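Local coordinates for regulatory protein of LacI family (Chloroflexus aggregans, PDB 3BBL) that probably regulates transcription as a member of the LacI family, with a periplasmic-binding-protein-like core that probably binds a small effector, at residues E118-R123 and D217-G222; G168-G173 and A203-R208; H179-S184 and R210-G215. All blocks are in the same frame, centred on the assembly; numbering follows the deposited sequence.

How the contacts relate
All three contacts lie in one of the two alpha/beta subdomains of the LacI-type core, the one that holds strands 219-223, 191-194 and 128-132. Contact 1 sets helix 109-123 against strand 219-223. Contacts 2 and 3 both use helix 170-181, its start in contact 2 and its end in contact 3. Their centres are about 11 Å apart, and their segments alternate along the chain. Both are nested in the loop closed by contact 1, whose centre is about 17 Å from contact 2 and 15 Å from contact 3. A219 and I221 face helix 109-123 while I220 faces helix 197-209, placing the strand between two helix layers. Contact 2 also reaches the second subunit.

Contact 1 of 3, residues E118-R123 and D217-G222; sequences EYLIGR and DLAIIG. With EDO (1,2-ethanediol), chain C.
L120 and I221 meet in an apolar helix-on-sheet contact, where helix 109-123 lies on strand 219-223. This is one helix layer of the Rossmann-like alpha/beta subdomain of a LacI-type, periplasmic-binding-protein fold. The helix runs nearly antiparallel to the strand, with an angle of 164° between the two short axes. The axes come within 10.5 Å, and no hydrogen bond crosses between the segments.

Two strand residues, A219 and I221, point toward the helix. I220, between them, points away and packs on A200, A203 and M204 of helix 197-209. The strand thus serves a helix on each of its faces.

L120 carries most of the contact on the helix side. It reaches I221 tip to tip, with L120 CG 3.8 Å from I221 CD1. I221 CG1 stands anti to its carbonyl carbon (chi1 -65°), and its extended chain carries CD1 out to the leucine fork. Both methyls of L120 lie near this one CD1. The CD2 branch also meets A219, where L120 CD2 is 4.0 Å from A219 CB. A191 of the neighbouring strand touches both L120 and A219. Y119 adds a looser contact at the border, its CD2 4.4 Å from I221 CD1. The methyl approaches the ring obliquely. L274 touches both Y119 and I221.

A 1,2-ethanediol, probably from the crystallisation liquor, sits beside the strand and is also bonded to S237. It uses the backbone of I220 at both ends. The amide gives a nearly straight bond, I220 N to O1 of the diol at 2.8 Å (168°). The carbonyl accepts from the other hydroxyl, with I220 O 2.7 Å from O2 of the diol.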
ATOM      1  N   GLU A 118      28.219  -0.011   0.561  1.00 20.35           N
ATOM      2  CA  GLU A 118      29.332   0.864   0.940  1.00 21.43           C
ATOM      3  C   GLU A 118      29.151   1.316   2.380  1.00 21.04           C
ATOM      4  O   GLU A 118      30.108   1.412   3.144  1.00 19.25           O
ATOM      5  CB  GLU A 118      29.400   2.098   0.036  1.00 21.94           C
ATOM      6  CG  GLU A 118      29.723   1.769  -1.415  1.00 29.18           C
ATOM      7  CD  GLU A 118      29.713   2.987  -2.310  1.00 28.47           C
ATOM      8  OE1 GLU A 118      28.920   3.914  -2.037  1.00 34.17           O
ATOM      9  OE2 GLU A 118      30.482   3.010  -3.290  1.00 30.06           O
ATOM     10  N   TYR A 119      27.904   1.590   2.745  1.00 20.85           N
ATOM     11  CA  TYR A 119      27.593   2.018   4.099  1.00 20.67           C
ATOM     12  C   TYR A 119      27.957   0.917   5.098  1.00 19.65           C
ATOM     13  O   TYR A 119      28.584   1.178   6.121  1.00 18.67           O
ATOM     14  CB  TYR A 119      26.109   2.362   4.230  1.00 20.91           C
ATOM     15  CG  TYR A 119      25.754   2.818   5.624  1.00 23.00           C
ATOM     16  CD1 TYR A 119      25.974   4.131   6.027  1.00 24.80           C
ATOM     17  CD2 TYR A 119      25.271   1.914   6.566  1.00 24.32           C
ATOM     18  CE1 TYR A 119      25.730   4.531   7.339  1.00 27.00           C
ATOM     19  CE2 TYR A 119      25.026   2.300   7.878  1.00 26.53           C
ATOM     20  CZ  TYR A 119      25.257   3.607   8.259  1.00 28.11           C
ATOM     21  OH  TYR A 119      25.022   3.969   9.569  1.00 32.92           O
ATOM     22  N   LEU A 120      27.559  -0.317   4.802  1.00 17.43           N
ATOM     23  CA  LEU A 120      27.875  -1.425   5.688  1.00 16.73           C
ATOM     24  C   LEU A 120      29.397  -1.589   5.801  1.00 15.84           C
ATOM     25  O   LEU A 120      29.927  -1.753   6.889  1.00 13.52           O
ATOM     26  CB  LEU A 120      27.210  -2.708   5.184  1.00 14.77           C
ATOM     27  CG  LEU A 120      25.682  -2.686   5.291  1.00 14.75           C
ATOM     28  CD1 LEU A 120      25.102  -3.862   4.524  1.00 13.10           C
ATOM     29  CD2 LEU A 120      25.258  -2.725   6.761  1.00 12.16           C
ATOM     30  N   ILE A 121      30.100  -1.514   4.679  1.00 15.82           N
ATOM     31  CA  ILE A 121      31.554  -1.640   4.703  1.00 16.52           C
ATOM     32  C   ILE A 121      32.160  -0.516   5.549  1.00 16.88           C
ATOM     33  O   ILE A 121      33.160  -0.719   6.239  1.00 15.59           O
ATOM     34  CB  ILE A 121      32.126  -1.581   3.269  1.00 17.64           C
ATOM     35  CG1 ILE A 121      31.675  -2.816   2.496  1.00 16.29           C
ATOM     36  CG2 ILE A 121      33.633  -1.465   3.303  1.00 15.13           C
ATOM     37  CD1 ILE A 121      32.065  -2.798   1.046  1.00 17.30           C
ATOM     38  N   GLY A 122      31.533   0.660   5.493  1.00 17.39           N
ATOM     39  CA  GLY A 122      32.000   1.804   6.255  1.00 17.05           C
ATOM     40  C   GLY A 122      31.843   1.615   7.753  1.00 18.95           C
ATOM     41  O   GLY A 122      32.460   2.323   8.545  1.00 19.82           O
ATOM     42  N   ARG A 123      31.008   0.667   8.154  1.00 17.64           N
ATOM     43  CA  ARG A 123      30.822   0.406   9.566  1.00 18.54           C
ATOM     44  C   ARG A 123      31.824  -0.668   9.985  1.00 18.93           C
ATOM     45  O   ARG A 123      31.998  -0.933  11.174  1.00 18.79           O
ATOM     46  CB  ARG A 123      29.386  -0.070   9.854  1.00 18.66           C
ATOM     47  CG  ARG A 123      28.262   0.908   9.463  1.00 22.29           C
ATOM     48  CD  ARG A 123      28.635   2.359   9.741  1.00 24.16           C
ATOM     49  NE  ARG A 123      29.105   2.519  11.107  1.00 28.97           N
ATOM     50  CZ  ARG A 123      30.045   3.383  11.482  1.00 29.90           C
ATOM     51  NH1 ARG A 123      30.624   4.180  10.592  1.00 28.46           N
ATOM     52  NH2 ARG A 123      30.409   3.435  12.752  1.00 30.21           N
ATOM     53  N   ASP A 217      24.161  -7.431  16.319  1.00 20.03           N
ATOM     54  CA  ASP A 217      24.704  -8.734  15.946  1.00 19.25           C
ATOM     55  C   ASP A 217      24.557  -9.007  14.452  1.00 18.82           C
ATOM     56  O   ASP A 217      25.422  -9.624  13.839  1.00 17.36           O
ATOM     57  CB  ASP A 217      24.009  -9.853  16.727  1.00 22.44           C
ATOM     58  CG  ASP A 217      24.129  -9.682  18.229  1.00 27.27           C
ATOM     59  OD1 ASP A 217      25.211  -9.247  18.688  1.00 29.54           O
ATOM     60  OD2 ASP A 217      23.145 -10.004  18.948  1.00 28.73           O
ATOM     61  N   LEU A 218      23.458  -8.541  13.872  1.00 16.66           N
ATOM     62  CA  LEU A 218      23.188  -8.747  12.459  1.00 16.55           C
ATOM     63  C   LEU A 218      22.567  -7.497  11.872  1.00 16.27           C
ATOM     64  O   LEU A 218      21.444  -7.138  12.218  1.00 17.36           O
ATOM     65  CB  LEU A 218      22.223  -9.925  12.262  1.00 14.35           C
ATOM     66  CG  LEU A 218      21.855 -10.241  10.808  1.00 14.10           C
ATOM     67  CD1 LEU A 218      23.113 -10.664  10.057  1.00 13.63           C
ATOM     68  CD2 LEU A 218      20.808 -11.338  10.744  1.00 13.69           C
ATOM     69  N   ALA A 219      23.297  -6.829  10.987  1.00 15.90           N
ATOM     70  CA  ALA A 219      22.772  -5.620  10.353  1.00 16.32           C
ATOM     71  C   ALA A 219      21.930  -6.034   9.136  1.00 15.97           C
ATOM     72  O   ALA A 219      22.251  -7.003   8.448  1.00 13.59           O
ATOM     73  CB  ALA A 219      23.914  -4.706   9.927  1.00 12.36           C
ATOM     74  N   ILE A 220      20.845  -5.309   8.901  1.00 15.95           N
ATOM     75  CA  ILE A 220      19.962  -5.594   7.784  1.00 16.93           C
ATOM     76  C   ILE A 220      19.522  -4.328   7.057  1.00 18.18           C
ATOM     77  O   ILE A 220      19.106  -3.356   7.682  1.00 20.40           O
ATOM     78  CB  ILE A 220      18.699  -6.349   8.262  1.00 17.24           C
ATOM     79  CG1 ILE A 220      19.100  -7.703   8.837  1.00 18.99           C
ATOM     80  CG2 ILE A 220      17.716  -6.551   7.096  1.00 17.14           C
ATOM     81  CD1 ILE A 220      17.968  -8.408   9.583  1.00 19.17           C
ATOM     82  N   ILE A 221      19.631  -4.335   5.735  1.00 18.36           N
ATOM     83  CA  ILE A 221      19.190  -3.197   4.938  1.00 19.47           C
ATOM     84  C   ILE A 221      18.282  -3.751   3.857  1.00 19.59           C
ATOM     85  O   ILE A 221      18.654  -4.683   3.146  1.00 19.39           O
ATOM     86  CB  ILE A 221      20.367  -2.433   4.283  1.00 19.59           C
ATOM     87  CG1 ILE A 221      21.244  -1.799   5.359  1.00 18.58           C
ATOM     88  CG2 ILE A 221      19.830  -1.339   3.369  1.00 17.92           C
ATOM     89  CD1 ILE A 221      22.343  -0.911   4.810  1.00 19.97           C
ATOM     90  N   GLY A 222      17.077  -3.196   3.760  1.00 20.06           N
ATOM     91  CA  GLY A 222      16.127  -3.657   2.763  1.00 18.93           C
ATOM     92  C   GLY A 222      16.085  -2.768   1.541  1.00 20.54           C
ATOM     93  O   GLY A 222      16.983  -1.950   1.314  1.00 18.15           O
TER
HETATM   94  C1  EDO C 501      19.317  -3.054  11.335  1.00 30.41           C
HETATM   95  O1  EDO C 501      20.593  -3.154  10.689  1.00 28.24           O
HETATM   96  C2  EDO C 501      18.557  -1.810  10.853  1.00 29.70           C
HETATM   97  O2  EDO C 501      17.788  -2.116   9.695  1.00 28.92           O

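Contact 2 of 3, residues G168-G173 and A203-R208; sequences GTFEVG and AMAAAR
F170 touches A205 close to the start of helix 170-181, which packs beside helix 197-209. Just before it, T169 is the N-cap. Its hydroxyl accepts from the third residue of the first turn, with V172 N 3.1 Å from T169 OG1 (160°). This bond ties down the turn that carries F170.

The F170 bond to CB does not aim at the other helix, but its ring does come near it. CG stands anti to the backbone N (chi1 168°), which swings the ring across to A205. F170 CZ lies 3.7 Å from A205 CB, and the methyl meets the ring obliquely. The same ring touches T198 and I201, one to two turns earlier on helix 197-209.

The two helices flank one face of the sheet in this periplasmic-binding-protein-like subdomain, and they also border the dimer interface. F170 stacks on the ring of Y231 of the second subunit. R208 makes a cation-pi contact with F233 of that subunit.

At G173 the backbones themselves come close. Its CA is 5.4 Å from the CA of A203, and G173 O is 4.0 Å from A203 N.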
ATOM      1  N   GLY A 168      10.864 -12.822  -3.764  1.00 26.86           N
ATOM      2  CA  GLY A 168      10.890 -11.763  -2.778  1.00 24.58           C
ATOM      3  C   GLY A 168       9.780 -11.832  -1.756  1.00 22.83           C
ATOM      4  O   GLY A 168       9.009 -10.898  -1.632  1.00 23.42           O
ATOM      5  N   THR A 169       9.694 -12.929  -1.013  1.00 22.61           N
ATOM      6  CA  THR A 169       8.652 -13.068   0.002  1.00 22.44           C
ATOM      7  C   THR A 169       9.235 -13.129   1.409  1.00 23.10           C
ATOM      8  O   THR A 169      10.448 -13.283   1.606  1.00 22.51           O
ATOM      9  CB  THR A 169       7.809 -14.355  -0.196  1.00 23.52           C
ATOM     10  OG1 THR A 169       8.642 -15.512  -0.016  1.00 21.02           O
ATOM     11  CG2 THR A 169       7.171 -14.374  -1.580  1.00 21.13           C
ATOM     12  N   PHE A 170       8.353 -12.997   2.391  1.00 21.62           N
ATOM     13  CA  PHE A 170       8.736 -13.070   3.793  1.00 22.11           C
ATOM     14  C   PHE A 170       9.284 -14.469   4.079  1.00 22.64           C
ATOM     15  O   PHE A 170      10.350 -14.624   4.669  1.00 22.10           O
ATOM     16  CB  PHE A 170       7.514 -12.828   4.669  1.00 21.01           C
ATOM     17  CG  PHE A 170       7.734 -13.151   6.110  1.00 19.78           C
ATOM     18  CD1 PHE A 170       8.314 -12.215   6.969  1.00 18.56           C
ATOM     19  CD2 PHE A 170       7.383 -14.403   6.614  1.00 18.64           C
ATOM     20  CE1 PHE A 170       8.534 -12.523   8.306  1.00 16.82           C
ATOM     21  CE2 PHE A 170       7.602 -14.718   7.951  1.00 17.37           C
ATOM     22  CZ  PHE A 170       8.181 -13.775   8.796  1.00 16.93           C
ATOM     23  N   GLU A 171       8.536 -15.476   3.640  1.00 23.22           N
ATOM     24  CA  GLU A 171       8.895 -16.877   3.828  1.00 23.85           C
ATOM     25  C   GLU A 171      10.275 -17.194   3.251  1.00 22.30           C
ATOM     26  O   GLU A 171      11.086 -17.877   3.886  1.00 20.60           O
ATOM     27  CB  GLU A 171       7.853 -17.793   3.166  1.00 27.60           C
ATOM     28  CG  GLU A 171       6.408 -17.678   3.678  1.00 35.36           C
ATOM     29  CD  GLU A 171       5.749 -16.298   3.453  1.00 38.70           C
ATOM     30  OE1 GLU A 171       6.041 -15.612   2.439  1.00 37.76           O
ATOM     31  OE2 GLU A 171       4.908 -15.915   4.297  1.00 41.62           O
ATOM     32  N   VAL A 172      10.546 -16.713   2.044  1.00 20.45           N
ATOM     33  CA  VAL A 172      11.846 -16.979   1.444  1.00 19.89           C
ATOM     34  C   VAL A 172      12.943 -16.216   2.185  1.00 19.67           C
ATOM     35  O   VAL A 172      14.010 -16.765   2.461  1.00 18.49           O
ATOM     36  CB  VAL A 172      11.861 -16.622  -0.065  1.00 19.00           C
ATOM     37  CG1 VAL A 172      13.278 -16.666  -0.612  1.00 17.23           C
ATOM     38  CG2 VAL A 172      10.989 -17.606  -0.824  1.00 18.60           C
ATOM     39  N   GLY A 173      12.674 -14.957   2.517  1.00 19.26           N
ATOM     40  CA  GLY A 173      13.658 -14.163   3.235  1.00 20.26           C
ATOM     41  C   GLY A 173      14.039 -14.808   4.556  1.00 19.89           C
ATOM     42  O   GLY A 173      15.208 -14.852   4.925  1.00 17.57           O
ATOM     43  N   ALA A 203      14.035 -11.856   7.313  1.00 13.79           N
ATOM     44  CA  ALA A 203      15.376 -11.940   7.879  1.00 16.80           C
ATOM     45  C   ALA A 203      15.339 -11.483   9.333  1.00 17.10           C
ATOM     46  O   ALA A 203      15.987 -12.073  10.195  1.00 17.52           O
ATOM     47  CB  ALA A 203      16.352 -11.070   7.083  1.00 14.12           C
HETATM   48  N   MSE A 204      14.584 -10.420   9.597  1.00 17.82           N
HETATM   49  CA  MSE A 204      14.444  -9.915  10.958  1.00 16.62           C
HETATM   50  C   MSE A 204      13.782 -10.995  11.833  1.00 17.56           C
HETATM   51  O   MSE A 204      14.160 -11.201  12.991  1.00 17.15           O
HETATM   52  CB  MSE A 204      13.610  -8.628  10.966  1.00 16.32           C
HETATM   53  CG  MSE A 204      14.350  -7.452  10.402  1.00 16.43           C
HETATM   54 SE   MSE A 204      13.176  -5.845  10.340  1.00 24.17          SE
HETATM   55  CE  MSE A 204      13.088  -5.596  12.273  1.00 15.56           C
ATOM     56  N   ALA A 205      12.803 -11.698  11.268  1.00 18.46           N
ATOM     57  CA  ALA A 205      12.107 -12.747  12.001  1.00 18.47           C
ATOM     58  C   ALA A 205      13.064 -13.899  12.311  1.00 20.29           C
ATOM     59  O   ALA A 205      13.018 -14.486  13.393  1.00 20.39           O
ATOM     60  CB  ALA A 205      10.927 -13.251  11.189  1.00 16.43           C
ATOM     61  N   ALA A 206      13.925 -14.220  11.349  1.00 19.63           N
ATOM     62  CA  ALA A 206      14.889 -15.293  11.518  1.00 19.32           C
ATOM     63  C   ALA A 206      15.885 -14.919  12.618  1.00 19.64           C
ATOM     64  O   ALA A 206      16.193 -15.733  13.494  1.00 18.78           O
ATOM     65  CB  ALA A 206      15.623 -15.551  10.200  1.00 18.50           C
ATOM     66  N   ALA A 207      16.390 -13.689  12.560  1.00 18.98           N
ATOM     67  CA  ALA A 207      17.346 -13.203  13.546  1.00 19.95           C
ATOM     68  C   ALA A 207      16.745 -13.302  14.946  1.00 22.47           C
ATOM     69  O   ALA A 207      17.396 -13.773  15.884  1.00 20.13           O
ATOM     70  CB  ALA A 207      17.711 -11.772  13.248  1.00 18.31           C
ATOM     71  N   ARG A 208      15.505 -12.844  15.073  1.00 23.52           N
ATOM     72  CA  ARG A 208      14.785 -12.880  16.340  1.00 25.69           C
ATOM     73  C   ARG A 208      14.663 -14.326  16.828  1.00 24.44           C
ATOM     74  O   ARG A 208      14.909 -14.622  17.988  1.00 23.50           O
ATOM     75  CB  ARG A 208      13.398 -12.258  16.160  1.00 26.99           C
ATOM     76  CG  ARG A 208      12.486 -12.386  17.370  1.00 33.70           C
ATOM     77  CD  ARG A 208      11.128 -11.744  17.105  1.00 37.09           C
ATOM     78  NE  ARG A 208      10.484 -12.248  15.887  1.00 42.04           N
ATOM     79  CZ  ARG A 208      10.054 -13.499  15.720  1.00 43.43           C
ATOM     80  NH1 ARG A 208      10.194 -14.394  16.698  1.00 45.75           N
ATOM     81  NH2 ARG A 208       9.477 -13.857  14.576  1.00 42.70           N
TER

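Contact 3 of 3, residues H179-S184 and R210-G215; sequences HLLDLS and RGLTIG. With EDO (1,2-ethanediol), chain D.
R210 crosses L181 and reaches on to D182, joining the loop after helix 197-209 to the C-terminal end of helix 170-181. The contact has a charged outer part and an apolar inner part.

The arginine chain leaves with CG anti to the carbonyl carbon and is bent at chi2 (-56°). This bend lays its CB and CG against L181 and brings the guanidinium round to the carboxylate. R210 CG is 3.9 Å from L181 CD1.

The salt bridge is end-on, and both terminal nitrogens share one oxygen. R210 NH1 and R210 NH2 each lie 3.2 Å from D182 OD1. Neither bond is straight, at 136°. Both come from the same side, above the carboxylate plane, and the two flat groups are tilted 26° apart. D182 points its CB away from the loop, but its side chain turns back, bringing OD1 to the guanidinium. Both charged residues are exposed, and the bridge lies at the protein surface.

A water adds a third link. It accepts from R210 NH1 at 2.7 Å and donates to L181 O at 3.0 Å. NH1 therefore serves both D182 and the water.

L181 uses both of its branches. CD1 lies mainly against the arginine stem. CD2 makes the closer contact with the other leucine, tip to tip, with L181 CD2 3.6 Å from L212 CD1.

G211 makes the turn between R210 and L212. Its positive phi fits the C-prime place of a Schellman motif that ends helix 197-209, with L212 N bonded to A207 O. Beyond it, I214 packs back on M204 and A207 of that helix, and T213 N bonds to D217 just before strand 219-223. The loop runs from the end of helix 197-209 to the start of strand 219-223, with the last turn of helix 170-181 against its beginning.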
ATOM      1  N   HIS A 179      19.097 -20.257   7.025  1.00 19.68           N
ATOM      2  CA  HIS A 179      20.152 -21.073   6.436  1.00 19.60           C
ATOM      3  C   HIS A 179      21.503 -20.420   6.751  1.00 18.82           C
ATOM      4  O   HIS A 179      22.456 -21.092   7.109  1.00 19.23           O
ATOM      5  CB  HIS A 179      19.956 -21.166   4.919  1.00 19.65           C
ATOM      6  CG  HIS A 179      21.090 -21.833   4.206  1.00 23.36           C
ATOM      7  ND1 HIS A 179      21.317 -23.191   4.274  1.00 23.90           N
ATOM      8  CD2 HIS A 179      22.061 -21.329   3.405  1.00 21.81           C
ATOM      9  CE1 HIS A 179      22.374 -23.496   3.543  1.00 21.96           C
ATOM     10  NE2 HIS A 179      22.844 -22.385   3.005  1.00 22.44           N
ATOM     11  N   LEU A 180      21.571 -19.101   6.622  1.00 17.77           N
ATOM     12  CA  LEU A 180      22.801 -18.361   6.896  1.00 18.36           C
ATOM     13  C   LEU A 180      23.133 -18.333   8.381  1.00 18.31           C
ATOM     14  O   LEU A 180      24.295 -18.390   8.759  1.00 18.08           O
ATOM     15  CB  LEU A 180      22.692 -16.924   6.364  1.00 17.24           C
ATOM     16  CG  LEU A 180      22.748 -16.764   4.842  1.00 17.41           C
ATOM     17  CD1 LEU A 180      22.444 -15.335   4.463  1.00 14.60           C
ATOM     18  CD2 LEU A 180      24.116 -17.168   4.331  1.00 16.34           C
ATOM     19  N   LEU A 181      22.110 -18.242   9.224  1.00 18.39           N
ATOM     20  CA  LEU A 181      22.330 -18.221  10.661  1.00 19.08           C
ATOM     21  C   LEU A 181      22.719 -19.610  11.183  1.00 20.60           C
ATOM     22  O   LEU A 181      23.156 -19.749  12.326  1.00 21.15           O
ATOM     23  CB  LEU A 181      21.084 -17.698  11.385  1.00 17.85           C
ATOM     24  CG  LEU A 181      20.719 -16.245  11.031  1.00 19.27           C
ATOM     25  CD1 LEU A 181      19.568 -15.757  11.892  1.00 17.82           C
ATOM     26  CD2 LEU A 181      21.926 -15.348  11.230  1.00 19.63           C
ATOM     27  N   ASP A 182      22.552 -20.634  10.347  1.00 21.56           N
ATOM     28  CA  ASP A 182      22.936 -21.995  10.723  1.00 23.56           C
ATOM     29  C   ASP A 182      24.462 -22.078  10.730  1.00 23.50           C
ATOM     30  O   ASP A 182      25.036 -23.037  11.261  1.00 24.96           O
ATOM     31  CB  ASP A 182      22.406 -23.045   9.733  1.00 26.54           C
ATOM     32  CG  ASP A 182      20.945 -23.408   9.971  1.00 31.33           C
ATOM     33  OD1 ASP A 182      20.486 -23.356  11.129  1.00 34.24           O
ATOM     34  OD2 ASP A 182      20.253 -23.771   8.996  1.00 34.22           O
ATOM     35  N   LEU A 183      25.113 -21.090  10.114  1.00 20.65           N
ATOM     36  CA  LEU A 183      26.571 -21.066  10.079  1.00 20.31           C
ATOM     37  C   LEU A 183      27.066 -20.655  11.456  1.00 20.68           C
ATOM     38  O   LEU A 183      26.369 -19.947  12.182  1.00 19.58           O
ATOM     39  CB  LEU A 183      27.072 -20.071   9.035  1.00 16.15           C
ATOM     40  CG  LEU A 183      26.730 -20.386   7.575  1.00 18.47           C
ATOM     41  CD1 LEU A 183      27.030 -19.168   6.707  1.00 18.06           C
ATOM     42  CD2 LEU A 183      27.513 -21.600   7.099  1.00 16.50           C
ATOM     43  N   SER A 184      28.261 -21.113  11.818  1.00 20.88           N
ATOM     44  CA  SER A 184      28.855 -20.783  13.109  1.00 19.37           C
ATOM     45  C   SER A 184      29.165 -19.282  13.167  1.00 18.33           C
ATOM     46  O   SER A 184      29.136 -18.602  12.155  1.00 18.74           O
ATOM     47  CB  SER A 184      30.152 -21.559  13.277  1.00 18.68           C
ATOM     48  OG  SER A 184      31.142 -21.025  12.419  1.00 21.24           O
ATOM     49  N   ARG A 210      16.602 -16.756  16.233  1.00 23.37           N
ATOM     50  CA  ARG A 210      17.898 -17.284  16.639  1.00 22.58           C
ATOM     51  C   ARG A 210      18.593 -16.490  17.747  1.00 21.34           C
ATOM     52  O   ARG A 210      19.769 -16.696  18.028  1.00 20.79           O
ATOM     53  CB  ARG A 210      18.815 -17.408  15.424  1.00 21.11           C
ATOM     54  CG  ARG A 210      18.338 -18.410  14.399  1.00 21.32           C
ATOM     55  CD  ARG A 210      18.141 -19.788  15.017  1.00 21.79           C
ATOM     56  NE  ARG A 210      17.635 -20.745  14.036  1.00 23.00           N
ATOM     57  CZ  ARG A 210      18.349 -21.233  13.027  1.00 24.05           C
ATOM     58  NH1 ARG A 210      19.611 -20.865  12.864  1.00 22.76           N
ATOM     59  NH2 ARG A 210      17.792 -22.070  12.164  1.00 23.10           N
ATOM     60  N   GLY A 211      17.859 -15.577  18.373  1.00 21.68           N
ATOM     61  CA  GLY A 211      18.412 -14.799  19.464  1.00 21.39           C
ATOM     62  C   GLY A 211      19.469 -13.757  19.157  1.00 22.63           C
ATOM     63  O   GLY A 211      20.245 -13.409  20.042  1.00 24.89           O
ATOM     64  N   LEU A 212      19.516 -13.253  17.930  1.00 20.38           N
ATOM     65  CA  LEU A 212      20.501 -12.233  17.594  1.00 21.27           C
ATOM     66  C   LEU A 212      19.871 -10.848  17.646  1.00 21.54           C
ATOM     67  O   LEU A 212      18.722 -10.676  17.267  1.00 23.47           O
ATOM     68  CB  LEU A 212      21.059 -12.474  16.199  1.00 20.33           C
ATOM     69  CG  LEU A 212      21.885 -13.744  16.003  1.00 23.38           C
ATOM     70  CD1 LEU A 212      22.151 -13.954  14.526  1.00 22.33           C
ATOM     71  CD2 LEU A 212      23.200 -13.640  16.780  1.00 21.17           C
ATOM     72  N   THR A 213      20.609  -9.862  18.135  1.00 20.78           N
ATOM     73  CA  THR A 213      20.088  -8.503  18.196  1.00 21.30           C
ATOM     74  C   THR A 213      20.241  -7.867  16.812  1.00 21.84           C
ATOM     75  O   THR A 213      21.347  -7.757  16.292  1.00 22.11           O
ATOM     76  CB  THR A 213      20.860  -7.647  19.217  1.00 20.62           C
ATOM     77  OG1 THR A 213      20.827  -8.285  20.499  1.00 25.20           O
ATOM     78  CG2 THR A 213      20.235  -6.258  19.329  1.00 18.28           C
ATOM     79  N   ILE A 214      19.130  -7.460  16.215  1.00 21.82           N
ATOM     80  CA  ILE A 214      19.176  -6.840  14.894  1.00 22.94           C
ATOM     81  C   ILE A 214      19.881  -5.493  14.989  1.00 23.43           C
ATOM     82  O   ILE A 214      19.594  -4.688  15.873  1.00 23.78           O
ATOM     83  CB  ILE A 214      17.766  -6.658  14.318  1.00 24.15           C
ATOM     84  CG1 ILE A 214      17.115  -8.031  14.129  1.00 23.89           C
ATOM     85  CG2 ILE A 214      17.839  -5.923  12.987  1.00 22.77           C
ATOM     86  CD1 ILE A 214      15.625  -7.976  13.846  1.00 26.50           C
ATOM     87  N   GLY A 215      20.809  -5.260  14.070  1.00 22.78           N
ATOM     88  CA  GLY A 215      21.582  -4.038  14.088  1.00 23.38           C
ATOM     89  C   GLY A 215      22.951  -4.404  14.631  1.00 26.25           C
ATOM     90  O   GLY A 215      23.926  -4.507  13.882  1.00 29.51           O
TER
HETATM   91  C1  EDO D 502      26.167  -2.260  13.496  1.00 42.58           C
HETATM   92  O1  EDO D 502      26.824  -3.533  13.492  1.00 41.52           O
HETATM   93  C2  EDO D 502      26.653  -1.408  12.315  1.00 41.08           C
HETATM   94  O2  EDO D 502      25.969  -1.800  11.123  1.00 37.51           O
HETATM   95  O   HOH W   1      21.358 -20.019  14.722  1.00 42.40           O